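Local coordinates for Slr1964 protein (Synechocystis sp., PDB 4JDX) that accelerates the return of the red, active orange carotenoid protein to its orange form, restoring phycobilisome fluorescence after non-photochemical quenching, at residues Ala30-Arg33 with Glu34-Gly37; Val42-Gln45 with Ala46-Thr50; Phe100-Ala103 with Asp104-Ser107; Gln106-Ile109 with Lys110-Arg114. One frame throughout, in Å; residues are numbered along the deposited sequence.

Interaction 1: residues Ala30-Arg33 with Glu34-Gly37; sequences AYQR and ELDG
In the middle of the long helix 17-47, Tyr31 and Leu35 lie one turn apart and touch through an i to i+4 CH-pi contact. The CD1 methyl of Leu35 sits 4.3 Å from the centroid of the Tyr31 ring, off-centre and 28° from its normal, and comes closest to the ring at CE2, 3.8 Å from CD1. Leu35 CG stands over one face of the Tyr31 ring, displaced toward its rim. The tyrosine reaches this position because its CG is anti to the backbone N (chi1 173°), which swings the ring along the helix toward the next turn. Gln32, three residues before Leu35, comes in beside it: its chain folds back at chi2 (-66°), and OE1 comes within 3.8 Å of Leu35 CD1, so the one methyl meets both a ring and an amide. Regular alpha-helical bonds underlie these contacts, among them Leu35 N to Tyr31 O at 3.1 Å and Glu34 N to Ala30 O at 2.8 Å. The helix packs against helix 53-70 of its own chain, where Ile69 touches Tyr31 and Glu34, while Leu35 also meets Ile52 of the second subunit. On buried Glu34 the extended chain carries the carboxylate to Lys72 and Tyr73, which satisfy its two oxygens. Arg33, extended from CG to NE, bridges instead to Glu97 and the carbonyl of Leu92.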
ATOM      1  N   ALA A  30       4.172  21.639  -7.776  1.00 36.66           N
ATOM      2  CA  ALA A  30       4.967  20.431  -7.966  1.00 45.61           C
ATOM      3  C   ALA A  30       4.336  19.264  -7.218  1.00 50.92           C
ATOM      4  O   ALA A  30       4.264  18.145  -7.728  1.00 50.35           O
ATOM      5  CB  ALA A  30       6.392  20.658  -7.475  1.00 46.60           C
ATOM      6  N   TYR A  31       3.883  19.542  -6.001  1.00 45.08           N
ATOM      7  CA  TYR A  31       3.218  18.549  -5.169  1.00 44.26           C
ATOM      8  C   TYR A  31       2.040  17.933  -5.916  1.00 59.83           C
ATOM      9  O   TYR A  31       1.878  16.711  -5.940  1.00 53.26           O
ATOM     10  CB  TYR A  31       2.744  19.189  -3.861  1.00 43.53           C
ATOM     11  CG  TYR A  31       1.902  18.277  -2.997  1.00 52.54           C
ATOM     12  CD1 TYR A  31       2.437  17.125  -2.441  1.00 48.80           C
ATOM     13  CD2 TYR A  31       0.573  18.573  -2.732  1.00 51.80           C
ATOM     14  CE1 TYR A  31       1.669  16.291  -1.651  1.00 49.77           C
ATOM     15  CE2 TYR A  31      -0.199  17.744  -1.944  1.00 53.10           C
ATOM     16  CZ  TYR A  31       0.353  16.607  -1.408  1.00 45.40           C
ATOM     17  OH  TYR A  31      -0.417  15.784  -0.621  1.00 56.73           O
ATOM     18  N   GLN A  32       1.225  18.782  -6.534  1.00 38.26           N
ATOM     19  CA  GLN A  32       0.081  18.313  -7.304  1.00 42.71           C
ATOM     20  C   GLN A  32       0.541  17.489  -8.502  1.00 47.07           C
ATOM     21  O   GLN A  32      -0.097  16.501  -8.865  1.00 48.52           O
ATOM     22  CB  GLN A  32      -0.772  19.494  -7.766  1.00 37.37           C
ATOM     23  CG  GLN A  32      -1.484  20.205  -6.625  1.00 45.05           C
ATOM     24  CD  GLN A  32      -2.524  19.329  -5.952  1.00 52.07           C
ATOM     25  OE1 GLN A  32      -3.131  18.473  -6.590  1.00 53.99           O
ATOM     26  NE2 GLN A  32      -2.731  19.535  -4.656  1.00 50.39           N
ATOM     27  N   ARG A  33       1.656  17.892  -9.106  1.00 40.83           N
ATOM     28  CA  ARG A  33       2.199  17.168 -10.248  1.00 41.11           C
ATOM     29  C   ARG A  33       2.649  15.774  -9.824  1.00 43.23           C
ATOM     30  O   ARG A  33       2.532  14.814 -10.585  1.00 47.66           O
ATOM     31  CB  ARG A  33       3.381  17.922 -10.860  1.00 37.73           C
ATOM     32  CG  ARG A  33       3.023  19.239 -11.522  1.00 40.76           C
ATOM     33  CD  ARG A  33       4.115  19.646 -12.487  1.00 46.98           C
ATOM     34  NE  ARG A  33       3.798  20.869 -13.226  1.00 60.81           N
ATOM     35  CZ  ARG A  33       4.468  22.016 -13.134  1.00 45.77           C
ATOM     36  NH1 ARG A  33       5.515  22.142 -12.330  1.00 57.33           N
ATOM     37  NH2 ARG A  33       4.086  23.053 -13.860  1.00 42.47           N
ATOM     38  N   GLU A  34       3.168  15.669  -8.606  1.00 37.44           N
ATOM     39  CA  GLU A  34       3.664  14.397  -8.105  1.00 44.35           C
ATOM     40  C   GLU A  34       2.504  13.456  -7.785  1.00 53.10           C
ATOM     41  O   GLU A  34       2.617  12.241  -7.953  1.00 54.66           O
ATOM     42  CB  GLU A  34       4.535  14.603  -6.865  1.00 37.01           C
ATOM     43  CG  GLU A  34       5.282  13.351  -6.452  1.00 49.83           C
ATOM     44  CD  GLU A  34       6.353  13.614  -5.416  1.00 53.95           C
ATOM     45  OE1 GLU A  34       6.251  14.624  -4.689  1.00 48.41           O
ATOM     46  OE2 GLU A  34       7.302  12.805  -5.332  1.00 56.02           O
ATOM     47  N   LEU A  35       1.391  14.020  -7.325  1.00 39.66           N
ATOM     48  CA  LEU A  35       0.190  13.237  -7.070  1.00 44.23           C
ATOM     49  C   LEU A  35      -0.324  12.634  -8.369  1.00 54.09           C
ATOM     50  O   LEU A  35      -0.672  11.455  -8.426  1.00 63.25           O
ATOM     51  CB  LEU A  35      -0.903  14.105  -6.450  1.00 40.70           C
ATOM     52  CG  LEU A  35      -0.618  14.711  -5.075  1.00 53.88           C
ATOM     53  CD1 LEU A  35      -1.825  15.519  -4.601  1.00 58.88           C
ATOM     54  CD2 LEU A  35      -0.239  13.637  -4.060  1.00 46.79           C
ATOM     55  N   ASP A  36      -0.372  13.455  -9.412  1.00 47.19           N
ATOM     56  CA  ASP A  36      -0.860  13.011 -10.711  1.00 52.21           C
ATOM     57  C   ASP A  36      -0.008  11.870 -11.253  1.00 56.61           C
ATOM     58  O   ASP A  36      -0.533  10.871 -11.748  1.00 60.63           O
ATOM     59  CB  ASP A  36      -0.879  14.178 -11.700  1.00 45.60           C
ATOM     60  CG  ASP A  36      -1.994  15.164 -11.415  1.00 58.81           C
ATOM     61  OD1 ASP A  36      -2.991  14.768 -10.775  1.00 70.73           O
ATOM     62  OD2 ASP A  36      -1.879  16.334 -11.832  1.00 70.52           O
ATOM     63  N   GLY A  37       1.308  12.013 -11.147  1.00 50.75           N
ATOM     64  CA  GLY A  37       2.217  10.984 -11.616  1.00 52.72           C
ATOM     65  C   GLY A  37       2.067   9.719 -10.795  1.00 52.87           C
ATOM     66  O   GLY A  37       1.959   8.621 -11.339  1.00 56.30           O
TER

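Interaction 2: residues Val42-Gln45 with Ala46-Thr50; sequences VQAQ and ASQIT
Ser47 folds its side chain back onto the carbonyl of Ala44, three residues earlier. Its CB lies 3.6 Å from Ala44 O, and with chi1 at 68° the hydroxyl sits between the backbone N and the carbonyl carbon, which turns OG toward the preceding turn. There OG donates to Ala44 O over 2.7 Å, reaching it at a C=O...O angle of 133° and tilted 16° from the carbonyl plane. The same oxygen takes weak bonds from Ser47 N and Gln48 N, so one carbonyl collects three donors, of which the hydroxyl is the closest. Gln48 follows over this oxygen as well: its CG comes to 3.3 Å from Ala44 O, and the extended chain then carries NE2 back alongside the alanine, 4.2 Å from Ala44 CB. Further on, Ile49 lays CG1 against Gln45 O at 3.1 Å as the backbone leaves helical geometry. The bond from Ala46 N to Val42 O is weak too, as the helix loses its regular bonding. Ala46 packs on Leu58 of helix 53-70 and on Ala46 of the second subunit; Gln43 NE2 bonds weakly to Ala46 O of that subunit, whose Gln43 returns the same bond. Just beyond, Thr50 N bonds to Asp54 at the start of helix 53-70. The arrangement is that of a helix C-terminus, here ending helix 17-47 at the turn of a helical hairpin within the interface of the two subunits.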
ATOM      1  N   VAL A  42       0.487   3.995 -10.095  1.00 42.25           N
ATOM      2  CA  VAL A  42      -0.265   3.089  -9.238  1.00 53.76           C
ATOM      3  C   VAL A  42      -1.413   2.456 -10.012  1.00 55.99           C
ATOM      4  O   VAL A  42      -1.582   1.236 -10.017  1.00 53.09           O
ATOM      5  CB  VAL A  42      -0.845   3.839  -8.022  1.00 48.00           C
ATOM      6  CG1 VAL A  42      -1.877   2.980  -7.280  1.00 51.50           C
ATOM      7  CG2 VAL A  42       0.276   4.280  -7.091  1.00 62.97           C
ATOM      8  N   GLN A  43      -2.198   3.304 -10.664  1.00 55.02           N
ATOM      9  CA  GLN A  43      -3.350   2.857 -11.432  1.00 52.54           C
ATOM     10  C   GLN A  43      -2.913   1.896 -12.529  1.00 56.37           C
ATOM     11  O   GLN A  43      -3.688   1.045 -12.971  1.00 65.19           O
ATOM     12  CB  GLN A  43      -4.063   4.062 -12.049  1.00 41.11           C
ATOM     13  CG  GLN A  43      -5.568   4.057 -11.865  1.00 57.37           C
ATOM     14  CD  GLN A  43      -6.186   5.424 -12.082  1.00 51.94           C
ATOM     15  OE1 GLN A  43      -5.507   6.367 -12.482  1.00 62.28           O
ATOM     16  NE2 GLN A  43      -7.479   5.539 -11.813  1.00 57.01           N
ATOM     17  N   ALA A  44      -1.659   2.027 -12.950  1.00 52.77           N
ATOM     18  CA  ALA A  44      -1.137   1.259 -14.073  1.00 53.78           C
ATOM     19  C   ALA A  44      -0.638  -0.109 -13.624  1.00 53.14           C
ATOM     20  O   ALA A  44      -1.078  -1.137 -14.140  1.00 54.02           O
ATOM     21  CB  ALA A  44      -0.017   2.034 -14.760  1.00 43.25           C
ATOM     22  N   GLN A  45       0.271  -0.120 -12.654  1.00 46.91           N
ATOM     23  CA  GLN A  45       0.892  -1.364 -12.214  1.00 67.12           C
ATOM     24  C   GLN A  45      -0.072  -2.199 -11.372  1.00 67.70           C
ATOM     25  O   GLN A  45       0.255  -3.312 -10.960  1.00 71.70           O
ATOM     26  CB  GLN A  45       2.191  -1.088 -11.446  1.00 65.52           C
ATOM     27  CG  GLN A  45       2.013  -0.322 -10.152  1.00 63.45           C
ATOM     28  CD  GLN A  45       3.314  -0.159  -9.384  1.00 71.13           C
ATOM     29  OE1 GLN A  45       3.820   0.952  -9.226  1.00 70.49           O
ATOM     30  NE2 GLN A  45       3.859  -1.269  -8.897  1.00 66.64           N
ATOM     31  N   ALA A  46      -1.261  -1.656 -11.133  1.00 58.57           N
ATOM     32  CA  ALA A  46      -2.314  -2.379 -10.433  1.00 56.45           C
ATOM     33  C   ALA A  46      -3.155  -3.163 -11.436  1.00 57.93           C
ATOM     34  O   ALA A  46      -3.683  -4.229 -11.118  1.00 52.18           O
ATOM     35  CB  ALA A  46      -3.187  -1.412  -9.644  1.00 63.53           C
ATOM     36  N   SER A  47      -3.274  -2.627 -12.649  1.00 61.98           N
ATOM     37  CA  SER A  47      -4.000  -3.298 -13.725  1.00 68.96           C
ATOM     38  C   SER A  47      -3.118  -4.358 -14.378  1.00 67.58           C
ATOM     39  O   SER A  47      -3.613  -5.271 -15.040  1.00 69.76           O
ATOM     40  CB  SER A  47      -4.467  -2.286 -14.776  1.00 68.53           C
ATOM     41  OG  SER A  47      -3.374  -1.722 -15.479  1.00 68.60           O
ATOM     42  N   GLN A  48      -1.810  -4.229 -14.183  1.00 64.11           N
ATOM     43  CA  GLN A  48      -0.849  -5.167 -14.749  1.00 78.00           C
ATOM     44  C   GLN A  48      -0.576  -6.309 -13.779  1.00 75.81           C
ATOM     45  O   GLN A  48       0.265  -7.169 -14.041  1.00 79.59           O
ATOM     46  CB  GLN A  48       0.460  -4.449 -15.080  1.00 84.10           C
ATOM     47  CG  GLN A  48       0.331  -3.387 -16.154  1.00 88.44           C
ATOM     48  CD  GLN A  48       1.653  -2.712 -16.466  1.00102.05           C
ATOM     49  OE1 GLN A  48       2.649  -3.376 -16.748  1.00108.23           O
ATOM     50  NE2 GLN A  48       1.668  -1.384 -16.410  1.00100.67           N
ATOM     51  N   ILE A  49      -1.290  -6.313 -12.658  1.00 65.90           N
ATOM     52  CA  ILE A  49      -1.104  -7.346 -11.651  1.00 62.08           C
ATOM     53  C   ILE A  49      -1.600  -8.695 -12.144  1.00 65.50           C
ATOM     54  O   ILE A  49      -2.698  -8.812 -12.686  1.00 66.64           O
ATOM     55  CB  ILE A  49      -1.836  -7.008 -10.347  1.00 67.16           C
ATOM     56  CG1 ILE A  49      -1.189  -5.792  -9.683  1.00 65.64           C
ATOM     57  CG2 ILE A  49      -1.821  -8.208  -9.407  1.00 62.40           C
ATOM     58  CD1 ILE A  49      -1.772  -5.445  -8.328  1.00 61.56           C
ATOM     59  N   THR A  50      -0.773  -9.713 -11.941  1.00 62.67           N
ATOM     60  CA  THR A  50      -1.131 -11.082 -12.275  1.00 68.38           C
ATOM     61  C   THR A  50      -0.818 -11.966 -11.080  1.00 67.68           C
ATOM     62  O   THR A  50      -1.693 -12.638 -10.539  1.00 70.70           O
ATOM     63  CB  THR A  50      -0.338 -11.583 -13.492  1.00 69.53           C
ATOM     64  OG1 THR A  50       1.056 -11.313 -13.296  1.00 66.65           O
ATOM     65  CG2 THR A  50      -0.815 -10.897 -14.762  1.00 63.63           C
TER

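Interaction 3: residues Phe100-Ala103 with Asp104-Ser107; sequences FLAA and DKQS
The chain runs extended through Leu101 and Ala102 and turns helical at Ala103, leaving Ala102 at the N-cap. Ala102 O accepts the first regular helical bond, from Gln106 N at 3.2 Å, with the donor in the carbonyl plane. Gln106 also reaches back past the cap. Its CG passes 4.0 Å from Leu101 CB, and its extended chain brings NE2 to Leu101 O at 3.0 Å. This bond is bent at the hydrogen (146°), and the donor approaches from above the carbonyl plane, 43° out of it, rather than along a lone pair. It ties the last residues of the loop to the first turn. One residue on, Ala103 O accepts two bonds from Ser107: the backbone N comes from one face of the carbonyl and OG, 3.2 Å away, from the opposite one. Asp104 turns its carboxylate back toward the cap, where OD1 lies 3.1 Å from Ala102 CB and takes a weak bond from Lys105 N; near the helix N-terminus its negative charge would probably be favoured. The extended Lys105 runs back past the cap, CD 4.1 Å from Ala102 CB; its amine forms a salt bridge with Glu19 of helix 17-47, and Lys105 makes a cation-pi contact with Trp15. Glu19 also accepts from Ala102 N. The whole is a helix N-terminus, the start of helix 103-114, held to the beginning of helix 17-47.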
ATOM      1  N   PHE A 100      11.569  33.759 -10.850  1.00 48.86           N
ATOM      2  CA  PHE A 100      11.176  34.732  -9.834  1.00 48.62           C
ATOM      3  C   PHE A 100      12.272  34.831  -8.777  1.00 52.07           C
ATOM      4  O   PHE A 100      12.322  35.789  -8.003  1.00 49.89           O
ATOM      5  CB  PHE A 100       9.841  34.346  -9.189  1.00 39.60           C
ATOM      6  CG  PHE A 100       9.911  33.104  -8.343  1.00 40.78           C
ATOM      7  CD1 PHE A 100      10.232  33.181  -6.999  1.00 41.96           C
ATOM      8  CD2 PHE A 100       9.657  31.860  -8.890  1.00 42.71           C
ATOM      9  CE1 PHE A 100      10.300  32.044  -6.222  1.00 49.16           C
ATOM     10  CE2 PHE A 100       9.725  30.720  -8.114  1.00 50.65           C
ATOM     11  CZ  PHE A 100      10.046  30.812  -6.781  1.00 51.82           C
ATOM     12  N   LEU A 101      13.158  33.839  -8.766  1.00 38.66           N
ATOM     13  CA  LEU A 101      14.268  33.806  -7.823  1.00 47.15           C
ATOM     14  C   LEU A 101      15.438  34.664  -8.286  1.00 48.98           C
ATOM     15  O   LEU A 101      15.553  34.992  -9.467  1.00 42.17           O
ATOM     16  CB  LEU A 101      14.757  32.371  -7.634  1.00 39.07           C
ATOM     17  CG  LEU A 101      13.772  31.396  -6.994  1.00 43.09           C
ATOM     18  CD1 LEU A 101      14.342  29.987  -7.046  1.00 38.07           C
ATOM     19  CD2 LEU A 101      13.460  31.817  -5.560  1.00 45.11           C
ATOM     20  N   ALA A 102      16.304  35.020  -7.342  1.00 50.29           N
ATOM     21  CA  ALA A 102      17.562  35.682  -7.659  1.00 48.50           C
ATOM     22  C   ALA A 102      18.363  34.815  -8.625  1.00 46.16           C
ATOM     23  O   ALA A 102      18.257  33.590  -8.604  1.00 58.21           O
ATOM     24  CB  ALA A 102      18.359  35.939  -6.389  1.00 46.15           C
ATOM     25  N   ALA A 103      19.164  35.459  -9.467  1.00 57.78           N
ATOM     26  CA  ALA A 103      19.938  34.765 -10.492  1.00 58.44           C
ATOM     27  C   ALA A 103      20.886  33.732  -9.888  1.00 50.64           C
ATOM     28  O   ALA A 103      21.064  32.647 -10.443  1.00 49.77           O
ATOM     29  CB  ALA A 103      20.718  35.776 -11.324  1.00 55.98           C
ATOM     30  N   ASP A 104      21.494  34.070  -8.753  1.00 43.66           N
ATOM     31  CA  ASP A 104      22.470  33.186  -8.117  1.00 47.28           C
ATOM     32  C   ASP A 104      21.817  31.894  -7.623  1.00 44.71           C
ATOM     33  O   ASP A 104      22.410  30.818  -7.709  1.00 47.00           O
ATOM     34  CB  ASP A 104      23.196  33.906  -6.970  1.00 49.88           C
ATOM     35  CG  ASP A 104      22.245  34.478  -5.934  1.00 55.22           C
ATOM     36  OD1 ASP A 104      21.017  34.418  -6.144  1.00 61.77           O
ATOM     37  OD2 ASP A 104      22.735  34.999  -4.910  1.00 56.89           O
ATOM     38  N   LYS A 105      20.592  32.000  -7.122  1.00 52.30           N
ATOM     39  CA  LYS A 105      19.843  30.830  -6.673  1.00 51.79           C
ATOM     40  C   LYS A 105      19.494  29.920  -7.843  1.00 46.83           C
ATOM     41  O   LYS A 105      19.611  28.699  -7.745  1.00 50.22           O
ATOM     42  CB  LYS A 105      18.566  31.259  -5.954  1.00 59.26           C
ATOM     43  CG  LYS A 105      18.818  31.906  -4.609  1.00 62.57           C
ATOM     44  CD  LYS A 105      17.586  32.617  -4.089  1.00 58.20           C
ATOM     45  CE  LYS A 105      17.899  33.362  -2.807  1.00 61.42           C
ATOM     46  NZ  LYS A 105      16.933  34.458  -2.561  1.00 71.75           N
ATOM     47  N   GLN A 106      19.063  30.518  -8.948  1.00 41.00           N
ATOM     48  CA  GLN A 106      18.703  29.752 -10.135  1.00 48.78           C
ATOM     49  C   GLN A 106      19.896  28.949 -10.640  1.00 55.13           C
ATOM     50  O   GLN A 106      19.778  27.759 -10.927  1.00 64.25           O
ATOM     51  CB  GLN A 106      18.200  30.679 -11.242  1.00 41.43           C
ATOM     52  CG  GLN A 106      16.921  31.418 -10.902  1.00 51.95           C
ATOM     53  CD  GLN A 106      16.338  32.153 -12.095  1.00 51.97           C
ATOM     54  OE1 GLN A 106      16.100  31.560 -13.147  1.00 46.63           O
ATOM     55  NE2 GLN A 106      16.105  33.450 -11.936  1.00 49.13           N
ATOM     56  N   SER A 107      21.046  29.608 -10.734  1.00 44.10           N
ATOM     57  CA  SER A 107      22.253  28.976 -11.248  1.00 63.21           C
ATOM     58  C   SER A 107      22.667  27.801 -10.374  1.00 48.27           C
ATOM     59  O   SER A 107      23.004  26.727 -10.876  1.00 50.04           O
ATOM     60  CB  SER A 107      23.393  29.994 -11.324  1.00 58.71           C
ATOM     61  OG  SER A 107      23.116  30.990 -12.291  1.00 76.21           O
TER

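Interaction 4: residues Gln106-Ile109 with Lys110-Arg114; sequences QSKI and KALAR
Lys108 and Leu112 meet one turn apart on the last helix of the chain, 103-114, which packs against helix 80-89. Four backbone hydrogen bonds join the segments. Lys110 N to Gln106 O is nearly straight, 2.9 Å long with an N-H...O angle of 176°, and the i to i+4 series continues through Ala111 and Leu112 to Ala113 N, which bonds to Ile109 O at 3.0 Å. Apolar contacts follow the same spacing. Lys108 CG is anti to its own amide nitrogen, and a bend at chi2 (64°) sends the rest of the chain outward past Leu112. Lys108 CG, 4.1 Å from Leu112 CD1, and, a little farther off, CE pass this methyl as the two side chains cross at a slant. On the inner side, buried Ile109 packs on Ile81 and Phe84 of helix 80-89, while Leu112 meets Ala85 and Ala113 meets Leu88 of the same helix. Contacts of side-chain carbon with carbonyl oxygen come next: extended Lys110 lays its CG 3.2 Å from Gln106 O, Leu112 CG rests on Lys108 O at 3.2 Å, and Ala111 CB touches Ser107 O. Near the C-terminus the arginine chain, bent at chi3 (-83°), doubles back along the helix. Lys110 O thereby faces the middle of the Arg114 guanidinium, 3.7 Å from its plane.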
ATOM      1  N   GLN A 106      19.063  30.518  -8.948  1.00 41.00           N
ATOM      2  CA  GLN A 106      18.703  29.752 -10.135  1.00 48.78           C
ATOM      3  C   GLN A 106      19.896  28.949 -10.640  1.00 55.13           C
ATOM      4  O   GLN A 106      19.778  27.759 -10.927  1.00 64.25           O
ATOM      5  CB  GLN A 106      18.200  30.679 -11.242  1.00 41.43           C
ATOM      6  CG  GLN A 106      16.921  31.418 -10.902  1.00 51.95           C
ATOM      7  CD  GLN A 106      16.338  32.153 -12.095  1.00 51.97           C
ATOM      8  OE1 GLN A 106      16.100  31.560 -13.147  1.00 46.63           O
ATOM      9  NE2 GLN A 106      16.105  33.450 -11.936  1.00 49.13           N
ATOM     10  N   SER A 107      21.046  29.608 -10.734  1.00 44.10           N
ATOM     11  CA  SER A 107      22.253  28.976 -11.248  1.00 63.21           C
ATOM     12  C   SER A 107      22.667  27.801 -10.374  1.00 48.27           C
ATOM     13  O   SER A 107      23.004  26.727 -10.876  1.00 50.04           O
ATOM     14  CB  SER A 107      23.393  29.994 -11.324  1.00 58.71           C
ATOM     15  OG  SER A 107      23.116  30.990 -12.291  1.00 76.21           O
ATOM     16  N   LYS A 108      22.639  28.011  -9.063  1.00 47.75           N
ATOM     17  CA  LYS A 108      23.041  26.985  -8.111  1.00 57.78           C
ATOM     18  C   LYS A 108      22.130  25.766  -8.238  1.00 56.25           C
ATOM     19  O   LYS A 108      22.596  24.626  -8.267  1.00 56.41           O
ATOM     20  CB  LYS A 108      22.987  27.540  -6.686  1.00 54.77           C
ATOM     21  CG  LYS A 108      23.445  26.566  -5.613  1.00 63.15           C
ATOM     22  CD  LYS A 108      24.916  26.214  -5.766  1.00 75.49           C
ATOM     23  CE  LYS A 108      25.411  25.390  -4.588  1.00 82.94           C
ATOM     24  NZ  LYS A 108      26.801  24.889  -4.784  1.00 89.25           N
ATOM     25  N   ILE A 109      20.829  26.020  -8.324  1.00 40.80           N
ATOM     26  CA  ILE A 109      19.843  24.956  -8.457  1.00 51.30           C
ATOM     27  C   ILE A 109      20.069  24.146  -9.729  1.00 56.93           C
ATOM     28  O   ILE A 109      20.187  22.922  -9.683  1.00 63.81           O
ATOM     29  CB  ILE A 109      18.411  25.529  -8.468  1.00 48.81           C
ATOM     30  CG1 ILE A 109      18.045  26.045  -7.074  1.00 48.25           C
ATOM     31  CG2 ILE A 109      17.408  24.474  -8.925  1.00 38.64           C
ATOM     32  CD1 ILE A 109      16.720  26.775  -7.015  1.00 49.48           C
ATOM     33  N   LYS A 110      20.125  24.835 -10.864  1.00 57.02           N
ATOM     34  CA  LYS A 110      20.349  24.180 -12.146  1.00 66.49           C
ATOM     35  C   LYS A 110      21.621  23.342 -12.103  1.00 57.35           C
ATOM     36  O   LYS A 110      21.662  22.228 -12.625  1.00 55.41           O
ATOM     37  CB  LYS A 110      20.446  25.219 -13.264  1.00 61.92           C
ATOM     38  CG  LYS A 110      19.161  25.993 -13.499  1.00 68.51           C
ATOM     39  CD  LYS A 110      19.315  27.002 -14.621  1.00 73.30           C
ATOM     40  CE  LYS A 110      18.043  27.808 -14.808  1.00 76.24           C
ATOM     41  NZ  LYS A 110      18.101  28.680 -16.011  1.00 79.79           N
ATOM     42  N   ALA A 111      22.653  23.884 -11.464  1.00 55.40           N
ATOM     43  CA  ALA A 111      23.947  23.221 -11.379  1.00 58.30           C
ATOM     44  C   ALA A 111      23.832  21.903 -10.620  1.00 57.24           C
ATOM     45  O   ALA A 111      24.297  20.862 -11.087  1.00 59.29           O
ATOM     46  CB  ALA A 111      24.965  24.135 -10.701  1.00 48.78           C
ATOM     47  N   LEU A 112      23.206  21.957  -9.450  1.00 59.46           N
ATOM     48  CA  LEU A 112      23.045  20.776  -8.607  1.00 71.37           C
ATOM     49  C   LEU A 112      22.215  19.701  -9.306  1.00 67.48           C
ATOM     50  O   LEU A 112      22.467  18.506  -9.143  1.00 70.07           O
ATOM     51  CB  LEU A 112      22.388  21.164  -7.279  1.00 59.15           C
ATOM     52  CG  LEU A 112      23.200  22.127  -6.410  1.00 63.86           C
ATOM     53  CD1 LEU A 112      22.368  22.630  -5.235  1.00 64.96           C
ATOM     54  CD2 LEU A 112      24.486  21.462  -5.927  1.00 71.95           C
ATOM     55  N   ALA A 113      21.238  20.134 -10.095  1.00 59.67           N
ATOM     56  CA  ALA A 113      20.332  19.218 -10.780  1.00 61.76           C
ATOM     57  C   ALA A 113      20.993  18.564 -11.992  1.00 66.93           C
ATOM     58  O   ALA A 113      20.628  17.453 -12.380  1.00 72.39           O
ATOM     59  CB  ALA A 113      19.066  19.952 -11.202  1.00 53.63           C
ATOM     60  N   ARG A 114      21.962  19.252 -12.592  1.00 78.63           N
ATOM     61  CA  ARG A 114      22.668  18.717 -13.753  1.00 88.48           C
ATOM     62  C   ARG A 114      23.406  17.436 -13.388  1.00 91.17           C
ATOM     63  O   ARG A 114      23.371  16.453 -14.127  1.00 91.30           O
ATOM     64  CB  ARG A 114      23.656  19.743 -14.313  1.00 94.41           C
ATOM     65  CG  ARG A 114      23.047  20.721 -15.302  1.00 97.00           C
ATOM     66  CD  ARG A 114      24.114  21.613 -15.920  1.00103.46           C
ATOM     67  NE  ARG A 114      24.447  22.753 -15.067  1.00101.47           N
ATOM     68  CZ  ARG A 114      23.907  23.966 -15.177  1.00 94.90           C
ATOM     69  NH1 ARG A 114      22.997  24.225 -16.107  1.00 91.22           N
ATOM     70  NH2 ARG A 114      24.280  24.930 -14.348  1.00 92.90           N
TER

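How the interactions relate
Interactions 1 and 2 both lie on helix 17-47, their centres about 19 Å apart, and both reach the second subunit. Both are partly buried; interaction 1 occupies the middle of the helix, with regular bonds and a ring-methyl contact, and interaction 2 is the weakly bonded end, where a serine hydroxyl joins the backbone donors. Interactions 3 and 4 are surface contacts: interaction 3 joins the preceding loop to the first turn of helix 103-114, and interaction 4 continues along it. They share Gln106 and Ser107, and Leu101 CD1 meets Ile109 CD1 at 4.0 Å. Neither touches the other chain. Interaction 2 lies across the centre of the chain from both, about 41 Å from interaction 3 between centres.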